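Triphenylmethane reductase (Citrobacter sp., PDB 2VRC) probably reduces triphenylmethane dyes with NADPH, using a Rossmann-type cofactor-binding domain. Local coordinates at residues 2-7 / 28-33. The protein carries 4 engineered substitutions. Sequence-based numbering, arbitrary orientation.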
ATOM      1  N   SER A   2       9.932 -23.916   0.408  1.00 43.71           N
ATOM      2  CA  SER A   2      10.564 -23.675   1.718  1.00 42.19           C
ATOM      3  C   SER A   2       9.569 -23.563   2.886  1.00 40.94           C
ATOM      4  O   SER A   2       8.395 -23.218   2.704  1.00 40.93           O
ATOM      5  CB  SER A   2      11.403 -22.403   1.675  1.00 41.93           C
ATOM      6  OG  SER A   2      10.609 -21.318   1.241  1.00 43.74           O
ATOM      7  N   ILE A   3      10.069 -23.859   4.083  1.00 39.15           N
ATOM      8  CA  ILE A   3       9.334 -23.696   5.331  1.00 37.68           C
ATOM      9  C   ILE A   3      10.174 -22.843   6.271  1.00 36.87           C
ATOM     10  O   ILE A   3      11.347 -23.137   6.490  1.00 38.02           O
ATOM     11  CB  ILE A   3       9.050 -25.049   5.986  1.00 37.48           C
ATOM     12  CG1 ILE A   3       8.052 -25.850   5.157  1.00 37.84           C
ATOM     13  CG2 ILE A   3       8.472 -24.862   7.383  1.00 37.60           C
ATOM     14  CD1 ILE A   3       8.237 -27.369   5.279  1.00 39.05           C
ATOM     15  N   ALA A   4       9.595 -21.780   6.804  1.00 35.44           N
ATOM     16  CA  ALA A   4      10.299 -20.922   7.738  1.00 34.81           C
ATOM     17  C   ALA A   4       9.683 -20.979   9.140  1.00 35.10           C
ATOM     18  O   ALA A   4       8.462 -21.137   9.323  1.00 34.45           O
ATOM     19  CB  ALA A   4      10.317 -19.498   7.243  1.00 34.84           C
ATOM     20  N   VAL A   5      10.551 -20.824  10.130  1.00 34.59           N
ATOM     21  CA  VAL A   5      10.177 -20.954  11.499  1.00 34.13           C
ATOM     22  C   VAL A   5      10.667 -19.725  12.200  1.00 33.96           C
ATOM     23  O   VAL A   5      11.843 -19.442  12.206  1.00 34.45           O
ATOM     24  CB  VAL A   5      10.874 -22.192  12.131  1.00 34.21           C
ATOM     25  CG1 VAL A   5      10.441 -22.376  13.565  1.00 33.44           C
ATOM     26  CG2 VAL A   5      10.567 -23.453  11.329  1.00 34.10           C
ATOM     27  N   THR A   6       9.778 -18.989  12.824  1.00 34.57           N
ATOM     28  CA  THR A   6      10.211 -17.855  13.612  1.00 35.30           C
ATOM     29  C   THR A   6      10.582 -18.398  15.000  1.00 35.79           C
ATOM     30  O   THR A   6      10.363 -19.585  15.277  1.00 35.75           O
ATOM     31  CB  THR A   6       9.129 -16.805  13.703  1.00 34.60           C
ATOM     32  OG1 THR A   6       8.007 -17.375  14.372  1.00 37.16           O
ATOM     33  CG2 THR A   6       8.689 -16.362  12.308  1.00 34.16           C
ATOM     34  N   GLY A   7      11.134 -17.539  15.858  1.00 36.12           N
ATOM     35  CA  GLY A   7      11.589 -17.941  17.184  1.00 36.08           C
ATOM     36  C   GLY A   7      12.525 -19.132  17.093  1.00 36.23           C
ATOM     37  O   GLY A   7      12.664 -19.902  18.037  1.00 36.54           O
ATOM     38  N   GLN A  28      15.774 -26.729   2.656  1.00 42.62           N
ATOM     39  CA  GLN A  28      14.373 -26.370   2.530  1.00 42.08           C
ATOM     40  C   GLN A  28      13.835 -25.630   3.770  1.00 41.13           C
ATOM     41  O   GLN A  28      12.661 -25.221   3.818  1.00 41.00           O
ATOM     42  CB  GLN A  28      13.597 -27.674   2.340  1.00 42.61           C
ATOM     43  CG  GLN A  28      12.326 -27.594   1.517  1.00 44.64           C
ATOM     44  CD  GLN A  28      12.200 -28.788   0.590  1.00 46.01           C
ATOM     45  OE1 GLN A  28      12.946 -28.896  -0.391  1.00 47.32           O
ATOM     46  NE2 GLN A  28      11.273 -29.701   0.900  1.00 45.34           N
ATOM     47  N   ILE A  29      14.687 -25.474   4.780  1.00 39.33           N
ATOM     48  CA  ILE A  29      14.258 -24.905   6.031  1.00 37.72           C
ATOM     49  C   ILE A  29      14.915 -23.559   6.250  1.00 37.79           C
ATOM     50  O   ILE A  29      16.132 -23.431   6.213  1.00 37.28           O
ATOM     51  CB  ILE A  29      14.546 -25.836   7.220  1.00 37.36           C
ATOM     52  CG1 ILE A  29      13.800 -27.161   7.049  1.00 35.68           C
ATOM     53  CG2 ILE A  29      14.102 -25.188   8.537  1.00 37.47           C
ATOM     54  CD1 ILE A  29      14.556 -28.359   7.572  1.00 31.49           C
ATOM     55  N   ILE A  30      14.085 -22.550   6.495  1.00 37.46           N
ATOM     56  CA  ILE A  30      14.587 -21.227   6.799  1.00 37.23           C
ATOM     57  C   ILE A  30      14.389 -20.986   8.285  1.00 36.73           C
ATOM     58  O   ILE A  30      13.303 -21.175   8.792  1.00 37.96           O
ATOM     59  CB  ILE A  30      13.884 -20.147   5.918  1.00 37.30           C
ATOM     60  CG1 ILE A  30      14.329 -20.291   4.460  1.00 37.31           C
ATOM     61  CG2 ILE A  30      14.175 -18.736   6.437  1.00 36.72           C
ATOM     62  CD1 ILE A  30      13.345 -19.733   3.434  1.00 38.66           C
ATOM     63  N   ALA A  31      15.438 -20.586   8.983  1.00 36.30           N
ATOM     64  CA  ALA A  31      15.331 -20.277  10.395  1.00 36.44           C
ATOM     65  C   ALA A  31      15.359 -18.775  10.539  1.00 36.66           C
ATOM     66  O   ALA A  31      16.313 -18.141  10.127  1.00 37.42           O
ATOM     67  CB  ALA A  31      16.489 -20.909  11.173  1.00 36.34           C
ATOM     68  N   ILE A  32      14.308 -18.199  11.098  1.00 37.16           N
ATOM     69  CA  ILE A  32      14.238 -16.748  11.284  1.00 37.86           C
ATOM     70  C   ILE A  32      14.511 -16.390  12.744  1.00 38.76           C
ATOM     71  O   ILE A  32      13.817 -16.850  13.621  1.00 38.63           O
ATOM     72  CB  ILE A  32      12.884 -16.204  10.778  1.00 37.49           C
ATOM     73  CG1 ILE A  32      12.816 -16.370   9.264  1.00 36.56           C
ATOM     74  CG2 ILE A  32      12.734 -14.761  11.130  1.00 36.61           C
ATOM     75  CD1 ILE A  32      11.463 -16.307   8.711  1.00 36.03           C
ATOM     76  N   VAL A  33      15.544 -15.596  12.989  1.00 40.85           N
ATOM     77  CA  VAL A  33      16.070 -15.366  14.336  1.00 43.14           C
ATOM     78  C   VAL A  33      16.403 -13.891  14.581  1.00 45.61           C
ATOM     79  O   VAL A  33      16.711 -13.145  13.642  1.00 46.06           O
ATOM     80  CB  VAL A  33      17.379 -16.200  14.607  1.00 43.19           C
ATOM     81  CG1 VAL A  33      17.122 -17.699  14.515  1.00 42.09           C
ATOM     82  CG2 VAL A  33      18.513 -15.804  13.665  1.00 41.41           C
TER
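Ile3 and Val5 of strand 3-5 form backbone hydrogen bonds to Gln28, just ahead of strand 29-33, and to Ile30 and Ile32 within it, the two strands running parallel with their axes 4.7 Å apart. They are the two strands of the first beta-alpha-beta unit of the Rossmann fold; helix 11-23 makes the crossover. Four hydrogen bonds tie the segments. Ile3 N gives to Gln28 O, and Ile32 N to Val5 O. Ile30 both gives and accepts: its N-H meets Ile3 O almost straight (175°, N to O 2.8 Å), whereas Val5 N-H comes to Ile30 O more bent, at 147° and an N to O distance of 3.1 Å. Ile30 O also takes a CA-H contact from Ala4 CA, 3.2 Å away.

On one face of the sheet, Ile3, Val5 and Ile29 lie under helix 11-23, against Ile17, Leu20 and Met21. The opposite face carries Ala4 and Ile30, paired CB to CB at 3.9 Å. Ala4 is small, and two neighbours share its methyl: beside the CB of Ile30, the CD1 tip of Ile32 reaches Ala4 CB at 3.7 Å. Ile30 and Ile32 reach the same way: in both, CG1 stands anti to the carbonyl carbon (chi1 -70° in Ile30), and each CD1 meets the residue two before its own partner, Ser2 and Ala4.

Beyond the strand, Thr6 OG1 hydrogen-bonds to Tyr54 OH and Ile73 N. Tyr54 is an NADP(+)-binding residue, though no cofactor is bound to this chain, so this end of the pair borders the cofactor site, and the chain goes on through Gly7 to the binding residues Thr9 and Gly10. At the other end, Ile30 CD1 rests 3.7 Å from Ser2 CB.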